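Transcription factor GAMBIF1 (Anopheles gambiae, PDB 1BVO) probably acts as a Rel-family transcription activator, binding specific DNA sequences through the N-terminal specificity domain of its Rel homology region, the part present here bound to DNA. Local coordinates at residues F40-V45 with S94-N99; E112-R117 with T127-A132. All blocks are in the same frame, centred on the assembly; numbering follows the deposited sequence.

Contact 1. Residues F40-V45 with S94-N99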
loop_
_atom_site.group_PDB
_atom_site.type_symbol
_atom_site.label_atom_id
_atom_site.label_comp_id
_atom_site.label_asym_id
_atom_site.label_seq_id
_atom_site.Cartn_x
_atom_site.Cartn_y
_atom_site.Cartn_z
ATOM N N PHE C 40 20.674 20.390 16.540
ATOM C CA PHE C 40 20.656 19.682 15.268
ATOM C C PHE C 40 22.053 19.070 14.979
ATOM O O PHE C 40 23.056 19.537 15.528
ATOM C CB PHE C 40 20.266 20.705 14.184
ATOM C CG PHE C 40 18.894 21.341 14.394
ATOM C CD1 PHE C 40 17.732 20.634 14.086
ATOM C CD2 PHE C 40 18.761 22.646 14.879
ATOM C CE1 PHE C 40 16.474 21.195 14.255
ATOM C CE2 PHE C 40 17.489 23.228 15.052
ATOM C CZ PHE C 40 16.346 22.495 14.739
ATOM N N PRO C 41 22.135 17.996 14.154
ATOM C CA PRO C 41 23.409 17.341 13.813
ATOM C C PRO C 41 24.387 18.318 13.224
ATOM O O PRO C 41 24.011 19.165 12.419
ATOM C CB PRO C 41 23.005 16.342 12.728
ATOM C CG PRO C 41 21.651 15.973 13.094
ATOM C CD PRO C 41 21.020 17.299 13.491
ATOM N N SER C 42 25.656 18.161 13.541
ATOM C CA SER C 42 26.631 19.062 12.981
ATOM C C SER C 42 27.997 18.434 12.846
ATOM O O SER C 42 28.342 17.479 13.559
ATOM C CB SER C 42 26.686 20.368 13.778
ATOM O OG SER C 42 26.496 20.168 15.166
ATOM N N ILE C 43 28.709 18.866 11.818
ATOM C CA ILE C 43 30.038 18.368 11.550
ATOM C C ILE C 43 31.011 19.539 11.618
ATOM O O ILE C 43 30.601 20.710 11.676
ATOM C CB ILE C 43 30.116 17.673 10.171
ATOM C CG1 ILE C 43 29.759 18.657 9.058
ATOM C CG2 ILE C 43 29.196 16.464 10.146
ATOM C CD1 ILE C 43 30.106 18.160 7.680
ATOM N N GLN C 44 32.295 19.207 11.578
ATOM C CA GLN C 44 33.353 20.180 11.687
ATOM C C GLN C 44 34.564 19.601 10.998
ATOM O O GLN C 44 35.021 18.523 11.358
ATOM C CB GLN C 44 33.671 20.344 13.169
ATOM C CG GLN C 44 33.743 21.759 13.679
ATOM C CD GLN C 44 35.031 22.435 13.300
ATOM O OE1 GLN C 44 36.109 21.829 13.342
ATOM N NE2 GLN C 44 34.937 23.707 12.954
ATOM N N VAL C 45 35.072 20.274 9.985
ATOM C CA VAL C 45 36.252 19.775 9.308
ATOM C C VAL C 45 37.471 20.214 10.088
ATOM O O VAL C 45 37.461 21.259 10.728
ATOM C CB VAL C 45 36.370 20.300 7.874
ATOM C CG1 VAL C 45 37.651 19.813 7.232
ATOM C CG2 VAL C 45 35.168 19.871 7.072
ATOM N N SER C 94 32.372 24.513 9.682
ATOM C CA SER C 94 31.313 23.718 10.290
ATOM C C SER C 94 29.978 23.948 9.617
ATOM O O SER C 94 29.749 24.984 8.977
ATOM C CB SER C 94 31.178 24.052 11.776
ATOM O OG SER C 94 32.008 25.135 12.141
ATOM N N TYR C 95 29.084 22.991 9.799
ATOM C CA TYR C 95 27.768 23.095 9.230
ATOM C C TYR C 95 26.892 22.399 10.213
ATOM O O TYR C 95 27.294 21.417 10.836
ATOM C CB TYR C 95 27.666 22.432 7.855
ATOM C CG TYR C 95 26.441 22.844 7.097
ATOM C CD1 TYR C 95 25.201 22.274 7.379
ATOM C CD2 TYR C 95 26.503 23.828 6.106
ATOM C CE1 TYR C 95 24.056 22.669 6.705
ATOM C CE2 TYR C 95 25.371 24.235 5.422
ATOM C CZ TYR C 95 24.147 23.649 5.727
ATOM O OH TYR C 95 23.004 24.025 5.065
ATOM N N THR C 96 25.690 22.916 10.348
ATOM C CA THR C 96 24.737 22.376 11.271
ATOM C C THR C 96 23.507 22.102 10.418
ATOM O O THR C 96 23.045 22.984 9.678
ATOM C CB THR C 96 24.544 23.418 12.381
ATOM O OG1 THR C 96 25.779 23.535 13.112
ATOM C CG2 THR C 96 23.436 23.043 13.327
ATOM N N PHE C 97 23.082 20.838 10.403
ATOM C CA PHE C 97 21.933 20.431 9.614
ATOM C C PHE C 97 20.677 20.674 10.414
ATOM O O PHE C 97 20.298 19.856 11.248
ATOM C CB PHE C 97 22.062 18.970 9.206
ATOM C CG PHE C 97 23.271 18.701 8.375
ATOM C CD1 PHE C 97 24.492 18.401 8.967
ATOM C CD2 PHE C 97 23.205 18.843 6.997
ATOM C CE1 PHE C 97 25.635 18.242 8.192
ATOM C CE2 PHE C 97 24.341 18.684 6.209
ATOM C CZ PHE C 97 25.558 18.389 6.810
ATOM N N ASN C 98 20.031 21.804 10.164
ATOM C CA ASN C 98 18.830 22.145 10.897
ATOM C C ASN C 98 17.551 21.691 10.195
ATOM O O ASN C 98 16.484 21.663 10.812
ATOM C CB ASN C 98 18.793 23.638 11.177
ATOM C CG ASN C 98 19.026 24.437 9.941
ATOM O OD1 ASN C 98 18.081 24.811 9.253
ATOM N ND2 ASN C 98 20.290 24.592 9.572
ATOM N N ASN C 99 17.648 21.367 8.905
ATOM C CA ASN C 99 16.488 20.858 8.164
ATOM C C ASN C 99 16.945 19.654 7.348
ATOM O O ASN C 99 17.376 19.790 6.200
ATOM C CB ASN C 99 15.830 21.927 7.269
ATOM C CG ASN C 99 14.356 21.589 6.922
ATOM O OD1 ASN C 99 13.820 22.064 5.917
ATOM N ND2 ASN C 99 13.698 20.813 7.765
#
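With CG beside its backbone N (chi1 -60°), F40 lays its ring across N98 of 94-99, whose CA rises over one ring face in a CH-pi contact 3.9 Å from the centroid. N98 O lies over a ring face too, and the amide plane of N98 stands steeply to the ring. F97 has a like first torsion (chi1 -61°), but its ring goes to the sheet face of I43 and Y95, where I43 CG1 comes to the ring edge, 4.2 Å from F97 CE1. Y95 CD1 sits over the centre of one face of the same ring. Strands 42-45 and 94-96 run antiparallel, and 94-96 is an outer strand of the three-stranded antiparallel sheet of this immunoglobulin-like Rel domain; 2-7 flanks 42-46 along its other edge. I43 and Y95 form the hydrogen-bonded pair: I43 N gives to Y95 O at 3.1 Å, and the return bond from Y95 N to I43 O is weak. Past the end of the strand, F97 N donates a hydrogen bond to P41 O at 2.8 Å. S42 and T96 make a non-hydrogen-bonded pair, with S42 CB 3.4 Å from T96 OG1. On that same face, Q44 NE2 makes a weak bond to S94 OG at 3.4 Å. On the side of I43 and Y95, V54 and V56 of strand 52-59 and V86 of strand 83-87 pack on F97, and F147 meets its ring at about 45°.

Contact 2. Residues E112-R117 with T127-A132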
loop_
_atom_site.group_PDB
_atom_site.type_symbol
_atom_site.label_atom_id
_atom_site.label_comp_id
_atom_site.label_asym_id
_atom_site.label_seq_id
_atom_site.Cartn_x
_atom_site.Cartn_y
_atom_site.Cartn_z
ATOM N N GLU C 112 13.892 0.279 -7.098
ATOM C CA GLU C 112 13.905 1.466 -7.971
ATOM C C GLU C 112 14.683 2.597 -7.286
ATOM O O GLU C 112 15.434 3.336 -7.932
ATOM C CB GLU C 112 12.452 1.899 -8.287
ATOM C CG GLU C 112 12.245 3.326 -8.812
ATOM C CD GLU C 112 11.112 4.066 -8.072
ATOM O OE1 GLU C 112 9.914 3.837 -8.392
ATOM O OE2 GLU C 112 11.428 4.884 -7.172
ATOM N N ALA C 113 14.547 2.679 -5.965
ATOM C CA ALA C 113 15.225 3.694 -5.168
ATOM C C ALA C 113 16.731 3.496 -5.259
ATOM O O ALA C 113 17.460 4.397 -5.692
ATOM C CB ALA C 113 14.768 3.621 -3.726
ATOM N N LEU C 114 17.194 2.319 -4.850
ATOM C CA LEU C 114 18.613 1.998 -4.905
ATOM C C LEU C 114 19.093 2.095 -6.340
ATOM O O LEU C 114 20.258 2.386 -6.599
ATOM C CB LEU C 114 18.862 0.596 -4.373
ATOM C CG LEU C 114 18.741 0.513 -2.854
ATOM C CD1 LEU C 114 18.922 -0.920 -2.407
ATOM C CD2 LEU C 114 19.781 1.422 -2.218
ATOM N N ARG C 115 18.169 1.865 -7.266
ATOM C CA ARG C 115 18.461 1.952 -8.689
ATOM C C ARG C 115 18.928 3.396 -8.886
ATOM O O ARG C 115 20.053 3.632 -9.319
ATOM C CB ARG C 115 17.186 1.676 -9.504
ATOM C CG ARG C 115 17.382 1.463 -11.012
ATOM C CD ARG C 115 16.169 1.933 -11.810
ATOM N NE ARG C 115 16.393 3.228 -12.466
ATOM C CZ ARG C 115 15.633 4.314 -12.305
ATOM N NH1 ARG C 115 14.572 4.281 -11.495
ATOM N NH2 ARG C 115 15.954 5.447 -12.946
ATOM N N LEU C 116 18.106 4.344 -8.439
ATOM C CA LEU C 116 18.410 5.772 -8.550
ATOM C C LEU C 116 19.661 6.236 -7.798
ATOM O O LEU C 116 20.427 7.042 -8.329
ATOM C CB LEU C 116 17.191 6.621 -8.148
ATOM C CG LEU C 116 16.018 6.645 -9.137
ATOM C CD1 LEU C 116 14.755 7.184 -8.476
ATOM C CD2 LEU C 116 16.387 7.483 -10.354
ATOM N N ARG C 117 19.880 5.744 -6.579
ATOM C CA ARG C 117 21.068 6.141 -5.817
ATOM C C ARG C 117 22.295 5.834 -6.689
ATOM O O ARG C 117 23.228 6.627 -6.739
ATOM C CB ARG C 117 21.126 5.395 -4.470
ATOM C CG ARG C 117 22.195 5.907 -3.463
ATOM C CD ARG C 117 21.865 7.285 -2.870
ATOM N NE ARG C 117 20.470 7.381 -2.413
ATOM C CZ ARG C 117 19.991 6.844 -1.292
ATOM N NH1 ARG C 117 20.803 6.166 -0.482
ATOM N NH2 ARG C 117 18.683 6.939 -1.026
ATOM N N THR C 127 30.488 -0.042 -2.268
ATOM C CA THR C 127 29.737 -1.214 -1.891
ATOM C C THR C 127 28.937 -1.774 -3.069
ATOM O O THR C 127 28.527 -2.948 -3.063
ATOM C CB THR C 127 28.811 -0.752 -0.751
ATOM O OG1 THR C 127 29.346 -1.159 0.512
ATOM C CG2 THR C 127 27.403 -1.257 -0.930
ATOM N N GLY C 128 28.737 -0.952 -4.092
ATOM C CA GLY C 128 27.964 -1.373 -5.238
ATOM C C GLY C 128 26.526 -1.584 -4.805
ATOM O O GLY C 128 26.185 -1.445 -3.632
ATOM N N PHE C 129 25.667 -1.969 -5.737
ATOM C CA PHE C 129 24.276 -2.157 -5.377
ATOM C C PHE C 129 23.793 -3.588 -5.370
ATOM O O PHE C 129 22.646 -3.878 -5.725
ATOM C CB PHE C 129 23.396 -1.217 -6.193
ATOM C CG PHE C 129 23.683 0.214 -5.899
ATOM C CD1 PHE C 129 24.883 0.779 -6.316
ATOM C CD2 PHE C 129 22.834 0.953 -5.091
ATOM C CE1 PHE C 129 25.241 2.052 -5.919
ATOM C CE2 PHE C 129 23.184 2.229 -4.691
ATOM C CZ PHE C 129 24.389 2.780 -5.104
ATOM N N GLY C 130 24.644 -4.455 -4.825
ATOM C CA GLY C 130 24.321 -5.867 -4.744
ATOM C C GLY C 130 23.053 -6.061 -3.944
ATOM O O GLY C 130 22.141 -6.792 -4.347
ATOM N N HIS C 131 22.954 -5.300 -2.861
ATOM C CA HIS C 131 21.819 -5.366 -1.967
ATOM C C HIS C 131 20.456 -5.017 -2.598
ATOM O O HIS C 131 19.420 -5.287 -2.004
ATOM C CB HIS C 131 22.119 -4.533 -0.720
ATOM C CG HIS C 131 22.274 -3.065 -0.974
ATOM N ND1 HIS C 131 22.935 -2.561 -2.082
ATOM C CD2 HIS C 131 21.781 -2.000 -0.308
ATOM C CE1 HIS C 131 22.825 -1.244 -2.085
ATOM N NE2 HIS C 131 22.130 -0.877 -1.023
ATOM N N ALA C 132 20.459 -4.466 -3.813
ATOM C CA ALA C 132 19.201 -4.124 -4.488
ATOM C C ALA C 132 18.418 -5.376 -4.905
ATOM O O ALA C 132 17.199 -5.345 -4.948
ATOM C CB ALA C 132 19.465 -3.218 -5.693
#
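No backbone hydrogen bond joins the helical turns of 112-117 to the loop 127-132; the chains come nearest at L114 and A132, with CA atoms 6.2 Å apart. This is helix-loop packing within the Rel homology domain: the loop that follows helix 107-120 folds back on the helix before strand 142-152 begins, and A132 N bonds to F129 O as the loop turns. L114 is the central side chain. Its CD1 lies over one face of the H131 imidazole, 3.8 Å from the centroid and displaced toward the rim, while L114 CD1 also touches A132 CB at 4.0 Å. The H131 side chain turns between its own N and carbonyl carbon (chi1 65°), which brings the ring to the leucine; NE2 is hydrogen-bonded to P68 O, which helps hold the ring's rotation. F129 covers the next part of the helix, with CD2 4.1 Å from L114 CB, and P68 packs on it as well. The aliphatic part of R117 runs past that ring, whereas its bent chain carries the guanidinium away to the carbonyls of H69 and H71, with its plane steeply inclined to the phenyl ring. R117 CB approaches F129 CE2 to 3.8 Å.

How the contacts relate
Contact 1 closes before contact 2 opens along the chain, and the two lie on opposite sides of its centre, 27 Å apart between centres and about 15 Å between nearest atoms. They share no strand or helix. Contact 1 joins two strands of the three-stranded sheet, whereas contact 2 packs helix 107-120 against the loop leading to strand 142-152. The five-stranded sheet relates to both: strand 142-152, which follows the loop of contact 2, carries F147, whose ring meets that of F97 in contact 1. Both are internal packing of the same Rel homology DNA-binding domain, with nearest atoms about 8 and 11 Å from the DNA, so neither touches it.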